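Local coordinates for protein polyporopepsin (Irpex lacteus, PDB 1WKR) that cleaves peptide bonds with broad specificity as a pepsin-like aspartic endopeptidase and clots milk, at residues A208-T213 with D305-L310; T215-I220 with Y290-D295. All coordinates share one frame; numbering follows the deposited sequence.

Contact 1. Residues A208-T213 with D305-L310; sequences AGIVDT and DFINGL
The ring of Phe306 lies flat over the backbone of Gly209, whose CA sits 3.3 Å from the ring centroid and 13° off the normal, a CH-pi contact made face on. Phe306 CG is lodged between its own N and carbonyl carbon (chi1 64°), which swings the ring back across the neighbouring strand; a side chain on Gly209 would run into it. Replacing Phe306 by an alanine would probably leave the Gly209 backbone without its aromatic lid and open a gap beside Ile191. On the other face of the sheet Ile210 and Ile307 run side by side in the same direction, their CG1 atoms 3.9 Å apart. Ile307 CG2, anti to its N, also reaches Asp212 CB at 3.5 Å, packing against the stem of a catalytic aspartate. Parallel pairing supports these side chains: Phe306 O accepts from Ile210 N, Ile210 O from Asn308 N, and Asn308 O from Asp212 N, the last at 2.9 Å and nearly straight (174°). The Asp212 carboxylate is held by Gly214 N and Thr215 OG1 and also bonds a modified side chain of the bound inhibitor pepstatin. Strand 207-211 is flanked on its far side by strand 190-197, strand 306-308 by antiparallel strand 218-220, and Gly309 is the N-cap of helix 310-313, whose Leu313 packs on Val211 and Thr213.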
ATOM      1  N   ALA A 208      -0.595   5.635 -16.720  1.00  3.88           N
ATOM      2  CA  ALA A 208      -1.388   5.514 -15.512  1.00  4.44           C
ATOM      3  C   ALA A 208      -0.979   4.279 -14.704  1.00  3.73           C
ATOM      4  O   ALA A 208      -0.616   3.243 -15.280  1.00  3.98           O
ATOM      5  CB  ALA A 208      -2.899   5.417 -15.881  1.00  5.75           C
ATOM      6  N   GLY A 209      -1.152   4.369 -13.387  1.00  3.23           N
ATOM      7  CA  GLY A 209      -0.868   3.273 -12.447  1.00  3.26           C
ATOM      8  C   GLY A 209      -1.334   3.666 -11.085  1.00  3.59           C
ATOM      9  O   GLY A 209      -2.088   4.660 -10.950  1.00  3.78           O
ATOM     10  N   ILE A 210      -0.978   2.914 -10.061  1.00  3.35           N
ATOM     11  CA  ILE A 210      -1.541   3.152  -8.741  1.00  3.32           C
ATOM     12  C   ILE A 210      -0.503   3.221  -7.654  1.00  3.32           C
ATOM     13  O   ILE A 210       0.636   2.784  -7.838  1.00  4.48           O
ATOM     14  CB  ILE A 210      -2.628   2.089  -8.386  1.00  3.57           C
ATOM     15  CG1 ILE A 210      -1.999   0.721  -8.047  1.00  4.18           C
ATOM     16  CG2 ILE A 210      -3.651   1.966  -9.528  1.00  4.07           C
ATOM     17  CD1 ILE A 210      -2.989  -0.311  -7.499  1.00  5.08           C
ATOM     18  N   VAL A 211      -0.892   3.815  -6.537  1.00  3.77           N
ATOM     19  CA  VAL A 211      -0.055   3.913  -5.316  1.00  3.66           C
ATOM     20  C   VAL A 211      -0.678   3.016  -4.297  1.00  4.16           C
ATOM     21  O   VAL A 211      -1.845   3.227  -3.894  1.00  4.36           O
ATOM     22  CB  VAL A 211       0.020   5.382  -4.859  1.00  3.88           C
ATOM     23  CG1 VAL A 211       0.907   5.461  -3.610  1.00  4.89           C
ATOM     24  CG2 VAL A 211       0.537   6.292  -5.961  1.00  5.42           C
ATOM     25  N   ASP A 212       0.052   2.005  -3.866  1.00  3.82           N
ATOM     26  CA  ASP A 212      -0.554   0.897  -3.114  1.00  4.14           C
ATOM     27  C   ASP A 212       0.368   0.488  -1.962  1.00  3.05           C
ATOM     28  O   ASP A 212       1.365  -0.197  -2.160  1.00  3.61           O
ATOM     29  CB  ASP A 212      -0.826  -0.277  -4.053  1.00  3.56           C
ATOM     30  CG  ASP A 212      -1.544  -1.359  -3.366  1.00  3.40           C
ATOM     31  OD1 ASP A 212      -1.960  -1.249  -2.191  1.00  4.08           O
ATOM     32  OD2 ASP A 212      -1.776  -2.477  -4.017  1.00  4.52           O
ATOM     33  N   THR A 213      -0.045   0.811  -0.740  1.00  3.29           N
ATOM     34  CA  THR A 213       0.662   0.378   0.453  1.00  3.47           C
ATOM     35  C   THR A 213       0.721  -1.133   0.597  1.00  3.69           C
ATOM     36  O   THR A 213       1.587  -1.633   1.315  1.00  4.18           O
ATOM     37  CB  THR A 213       0.014   0.962   1.723  1.00  3.38           C
ATOM     38  OG1 THR A 213      -1.366   0.552   1.779  1.00  3.90           O
ATOM     39  CG2 THR A 213       0.061   2.517   1.761  1.00  4.43           C
ATOM     40  N   ASP A 305      -0.300   0.481 -15.224  1.00  4.24           N
ATOM     41  CA  ASP A 305       0.989   0.040 -15.798  1.00  3.72           C
ATOM     42  C   ASP A 305       2.122   0.096 -14.790  1.00  3.55           C
ATOM     43  O   ASP A 305       3.297  -0.127 -15.148  1.00  4.29           O
ATOM     44  CB  ASP A 305       1.313   0.922 -17.000  1.00  4.73           C
ATOM     45  CG  ASP A 305       0.359   0.800 -18.171  1.00  4.88           C
ATOM     46  OD1 ASP A 305      -0.478  -0.147 -18.215  1.00  5.09           O
ATOM     47  OD2 ASP A 305       0.464   1.638 -19.098  1.00  5.41           O
ATOM     48  N   PHE A 306       1.793   0.431 -13.552  1.00  3.46           N
ATOM     49  CA  PHE A 306       2.769   0.408 -12.459  1.00  3.05           C
ATOM     50  C   PHE A 306       2.024   0.347 -11.121  1.00  3.47           C
ATOM     51  O   PHE A 306       0.844   0.763 -11.074  1.00  3.91           O
ATOM     52  CB  PHE A 306       3.737   1.663 -12.503  1.00  3.91           C
ATOM     53  CG  PHE A 306       3.006   2.968 -12.302  1.00  3.25           C
ATOM     54  CD1 PHE A 306       2.662   3.436 -11.047  1.00  4.12           C
ATOM     55  CD2 PHE A 306       2.643   3.746 -13.408  1.00  4.52           C
ATOM     56  CE1 PHE A 306       2.001   4.618 -10.857  1.00  3.99           C
ATOM     57  CE2 PHE A 306       1.987   4.951 -13.229  1.00  4.16           C
ATOM     58  CZ  PHE A 306       1.666   5.383 -11.978  1.00  4.02           C
ATOM     59  N   ILE A 307       2.742  -0.100 -10.129  1.00  3.83           N
ATOM     60  CA  ILE A 307       2.261  -0.014  -8.716  1.00  3.70           C
ATOM     61  C   ILE A 307       3.434   0.567  -7.928  1.00  3.43           C
ATOM     62  O   ILE A 307       4.475  -0.107  -7.765  1.00  3.95           O
ATOM     63  CB  ILE A 307       1.792  -1.348  -8.142  1.00  4.08           C
ATOM     64  CG1 ILE A 307       0.667  -1.942  -8.982  1.00  4.05           C
ATOM     65  CG2 ILE A 307       1.332  -1.127  -6.715  1.00  4.94           C
ATOM     66  CD1 ILE A 307       0.156  -3.298  -8.554  1.00  5.41           C
ATOM     67  N   ASN A 308       3.258   1.774  -7.389  1.00  3.55           N
ATOM     68  CA  ASN A 308       4.235   2.337  -6.437  1.00  3.74           C
ATOM     69  C   ASN A 308       3.873   1.736  -5.079  1.00  3.62           C
ATOM     70  O   ASN A 308       2.895   2.153  -4.434  1.00  4.22           O
ATOM     71  CB  ASN A 308       4.182   3.859  -6.412  1.00  3.99           C
ATOM     72  CG  ASN A 308       4.555   4.515  -7.716  1.00  3.49           C
ATOM     73  OD1 ASN A 308       5.074   3.898  -8.649  1.00  4.46           O
ATOM     74  ND2 ASN A 308       4.297   5.827  -7.805  1.00  5.31           N
ATOM     75  N   GLY A 309       4.645   0.732  -4.654  1.00  3.50           N
ATOM     76  CA  GLY A 309       4.328  -0.063  -3.468  1.00  4.28           C
ATOM     77  C   GLY A 309       4.996   0.378  -2.229  1.00  2.94           C
ATOM     78  O   GLY A 309       5.553   1.477  -2.130  1.00  3.70           O
ATOM     79  N   LEU A 310       4.896  -0.486  -1.210  1.00  3.31           N
ATOM     80  CA  LEU A 310       5.487  -0.214   0.119  1.00  3.14           C
ATOM     81  C   LEU A 310       6.933   0.192   0.036  1.00  3.58           C
ATOM     82  O   LEU A 310       7.343   1.097   0.741  1.00  4.12           O
ATOM     83  CB  LEU A 310       5.332  -1.537   0.941  1.00  4.84           C
ATOM     84  CG  LEU A 310       5.932  -1.543   2.339  1.00  4.20           C
ATOM     85  CD1 LEU A 310       5.197  -2.617   3.156  1.00  5.96           C
ATOM     86  CD2 LEU A 310       7.423  -1.860   2.326  1.00  4.79           C
TER

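Contact 2. Residues T215-I220 with Y290-D295; sequences TTLTLI and YLIVGD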
ATOM      1  N   THR A 215       1.005  -3.428  -1.853  1.00  3.48           N
ATOM      2  CA  THR A 215       1.902  -4.164  -2.788  1.00  4.01           C
ATOM      3  C   THR A 215       3.311  -3.949  -2.263  1.00  3.70           C
ATOM      4  O   THR A 215       3.730  -2.815  -2.032  1.00  3.65           O
ATOM      5  CB  THR A 215       1.757  -3.646  -4.208  1.00  4.10           C
ATOM      6  OG1 THR A 215       0.487  -4.066  -4.734  1.00  5.42           O
ATOM      7  CG2 THR A 215       2.817  -4.205  -5.143  1.00  5.70           C
ATOM      8  N   THR A 216       4.079  -5.021  -2.080  1.00  3.76           N
ATOM      9  CA  THR A 216       5.405  -4.887  -1.495  1.00  3.97           C
ATOM     10  C   THR A 216       6.346  -4.132  -2.437  1.00  3.80           C
ATOM     11  O   THR A 216       7.009  -3.151  -2.074  1.00  4.36           O
ATOM     12  CB  THR A 216       6.027  -6.248  -1.190  1.00  4.37           C
ATOM     13  OG1 THR A 216       5.107  -7.027  -0.423  1.00  4.78           O
ATOM     14  CG2 THR A 216       7.326  -6.104  -0.397  1.00  5.71           C
ATOM     15  N   LEU A 217       6.497  -4.656  -3.645  1.00  3.64           N
ATOM     16  CA  LEU A 217       7.489  -4.197  -4.589  1.00  3.56           C
ATOM     17  C   LEU A 217       7.032  -2.925  -5.316  1.00  3.33           C
ATOM     18  O   LEU A 217       5.872  -2.539  -5.254  1.00  4.48           O
ATOM     19  CB  LEU A 217       7.768  -5.330  -5.617  1.00  4.35           C
ATOM     20  CG  LEU A 217       8.334  -6.608  -5.004  1.00  4.26           C
ATOM     21  CD1 LEU A 217       8.749  -7.576  -6.114  1.00  5.56           C
ATOM     22  CD2 LEU A 217       9.536  -6.393  -4.060  1.00  5.25           C
ATOM     23  N   THR A 218       7.991  -2.273  -5.966  1.00  3.64           N
ATOM     24  CA  THR A 218       7.703  -1.202  -6.877  1.00  3.48           C
ATOM     25  C   THR A 218       7.575  -1.847  -8.254  1.00  3.55           C
ATOM     26  O   THR A 218       8.638  -2.251  -8.850  1.00  4.42           O
ATOM     27  CB  THR A 218       8.783  -0.137  -6.760  1.00  3.95           C
ATOM     28  OG1 THR A 218       8.725   0.404  -5.422  1.00  5.01           O
ATOM     29  CG2 THR A 218       8.595   1.031  -7.727  1.00  5.68           C
ATOM     30  N   LEU A 219       6.370  -2.102  -8.699  1.00  3.60           N
ATOM     31  CA  LEU A 219       6.145  -2.899  -9.894  1.00  4.36           C
ATOM     32  C   LEU A 219       5.942  -2.026 -11.104  1.00  3.79           C
ATOM     33  O   LEU A 219       5.235  -0.998 -11.061  1.00  4.63           O
ATOM     34  CB  LEU A 219       4.903  -3.802  -9.712  1.00  5.04           C
ATOM     35  CG  LEU A 219       4.973  -4.847  -8.598  1.00  3.48           C
ATOM     36  CD1 LEU A 219       3.634  -5.625  -8.550  1.00  5.98           C
ATOM     37  CD2 LEU A 219       6.147  -5.790  -8.841  1.00  5.36           C
ATOM     38  N   ILE A 220       6.544  -2.443 -12.211  1.00  3.44           N
ATOM     39  CA  ILE A 220       6.424  -1.706 -13.485  1.00  3.63           C
ATOM     40  C   ILE A 220       6.089  -2.634 -14.610  1.00  3.19           C
ATOM     41  O   ILE A 220       6.423  -3.832 -14.577  1.00  4.23           O
ATOM     42  CB  ILE A 220       7.742  -0.872 -13.763  1.00  3.90           C
ATOM     43  CG1 ILE A 220       8.976  -1.806 -13.871  1.00  4.41           C
ATOM     44  CG2 ILE A 220       7.916   0.148 -12.655  1.00  5.37           C
ATOM     45  CD1 ILE A 220      10.268  -1.043 -14.160  1.00  5.04           C
ATOM     46  N   TYR A 290      19.692  -7.515  -3.707  1.00  4.99           N
ATOM     47  CA  TYR A 290      18.466  -7.893  -4.417  1.00  5.41           C
ATOM     48  C   TYR A 290      17.620  -6.640  -4.581  1.00  4.44           C
ATOM     49  O   TYR A 290      17.558  -5.766  -3.692  1.00  5.72           O
ATOM     50  CB  TYR A 290      17.643  -8.969  -3.628  1.00  5.79           C
ATOM     51  CG  TYR A 290      18.488 -10.181  -3.352  1.00  5.97           C
ATOM     52  CD1 TYR A 290      18.766 -11.098  -4.303  1.00  8.47           C
ATOM     53  CD2 TYR A 290      19.000 -10.382  -2.072  1.00  8.55           C
ATOM     54  CE1 TYR A 290      19.592 -12.270  -4.059  1.00  9.91           C
ATOM     55  CE2 TYR A 290      19.768 -11.555  -1.788  1.00  9.67           C
ATOM     56  CZ  TYR A 290      19.981 -12.373  -2.789  1.00  9.72           C
ATOM     57  OH  TYR A 290      20.821 -13.537  -2.451  1.00 12.49           O
ATOM     58  N   LEU A 291      16.950  -6.502  -5.698  1.00  4.89           N
ATOM     59  CA  LEU A 291      16.203  -5.304  -6.058  1.00  4.63           C
ATOM     60  C   LEU A 291      14.750  -5.426  -5.765  1.00  4.03           C
ATOM     61  O   LEU A 291      14.137  -6.510  -5.899  1.00  5.37           O
ATOM     62  CB  LEU A 291      16.424  -4.924  -7.496  1.00  5.05           C
ATOM     63  CG  LEU A 291      17.882  -4.830  -7.970  1.00  4.61           C
ATOM     64  CD1 LEU A 291      17.965  -4.363  -9.399  1.00  5.74           C
ATOM     65  CD2 LEU A 291      18.676  -3.925  -7.020  1.00  4.94           C
ATOM     66  N   ILE A 292      14.124  -4.290  -5.407  1.00  4.18           N
ATOM     67  CA  ILE A 292      12.684  -4.265  -5.103  1.00  3.89           C
ATOM     68  C   ILE A 292      11.843  -3.716  -6.234  1.00  4.34           C
ATOM     69  O   ILE A 292      10.637  -3.604  -6.071  1.00  4.21           O
ATOM     70  CB  ILE A 292      12.377  -3.615  -3.720  1.00  4.42           C
ATOM     71  CG1 ILE A 292      12.957  -2.185  -3.557  1.00  4.55           C
ATOM     72  CG2 ILE A 292      12.911  -4.522  -2.620  1.00  4.77           C
ATOM     73  CD1 ILE A 292      12.381  -1.183  -4.526  1.00  5.11           C
ATOM     74  N   VAL A 293      12.456  -3.415  -7.360  1.00  3.70           N
ATOM     75  CA  VAL A 293      11.725  -3.118  -8.600  1.00  4.32           C
ATOM     76  C   VAL A 293      11.382  -4.415  -9.250  1.00  4.07           C
ATOM     77  O   VAL A 293      12.304  -5.234  -9.523  1.00  4.72           O
ATOM     78  CB  VAL A 293      12.546  -2.188  -9.524  1.00  5.31           C
ATOM     79  CG1 VAL A 293      11.812  -1.988 -10.849  1.00  5.92           C
ATOM     80  CG2 VAL A 293      12.789  -0.867  -8.828  1.00  8.33           C
ATOM     81  N   GLY A 294      10.117  -4.679  -9.483  1.00  4.18           N
ATOM     82  CA  GLY A 294       9.627  -5.935 -10.057  1.00  4.51           C
ATOM     83  C   GLY A 294       8.762  -5.781 -11.238  1.00  4.47           C
ATOM     84  O   GLY A 294       8.407  -4.645 -11.610  1.00  4.81           O
ATOM     85  N   ASP A 295       8.377  -6.887 -11.825  1.00  4.61           N
ATOM     86  CA  ASP A 295       7.570  -6.935 -13.026  1.00  5.27           C
ATOM     87  C   ASP A 295       6.126  -6.977 -12.642  1.00  4.73           C
ATOM     88  O   ASP A 295       5.678  -7.911 -11.932  1.00  5.80           O
ATOM     89  CB  ASP A 295       7.974  -8.174 -13.855  1.00  4.76           C
ATOM     90  CG  ASP A 295       7.470  -8.130 -15.293  1.00  5.85           C
ATOM     91  OD1 ASP A 295       6.417  -7.566 -15.572  1.00  5.53           O
ATOM     92  OD2 ASP A 295       8.207  -8.617 -16.221  1.00  6.76           O
TER
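Gly294 and Leu219 meet in a tightly packed part of the contact: Leu219 CD2 comes to 3.5 Å from Gly294 C. A CB on Gly294 would clash with this methyl and crowd Leu217 CD1; without one, Leu219 CD2 rests on the Gly294 backbone, while Leu217 CD1 only comes near it. Leu217 CB lies 3.4 Å from Ile292 O, and Leu217 CD2 packs on Ile292 CB at 4.0 Å. Three backbone bonds close the ladder: Thr218 N to Ile292 O, Gly294 N to Thr218 O and Ile220 N to Gly294 O. This is short parallel pairing in the C-terminal lobe of the bilobal pepsin fold, between the strand that follows the catalytic Asp212 loop and strand 289-295. Beside the face carrying Thr218 and Val293, the side chains of Ile220 and Val293 cross obliquely, with Ile220 CD1 3.8 Å from Val293 CG1. Packing thins toward Asp295, the partly exposed member of the contact, where the side chains of Ile220 and Asp295 diverge. The Asp295 carboxylate turns instead to partners outside the pairing: its OD1 bonds Ser222 OG, at the start of helix 222-232, and Gly297 N.

Contacts 1 and 2 are two parallel pairings of one sheet, their centres 10 Å apart, separated by the antiparallel pair of strands 306-308 and 218-220. Strand 306-308 thus lies between strands 207-211 and 218-220, consecutive in the chain and joined by the Asp212 loop: the psi motif of pepsin-like proteases. Ile307 N lies 2.8 Å from Leu219 O and Leu310 N 2.7 Å from Thr215 O, both probable hydrogen bonds. Contact 1 holds Asp212, about 3 Å from Asp32 between side chains; contact 2 supplies Thr215 OG1, bonded to Asp212 OD2. Pepstatin is met by Asp212 and Ile307 of contact 1, and by hydrogen bonds of Thr216 and packing of Thr215, Leu217 and Leu219 of contact 2.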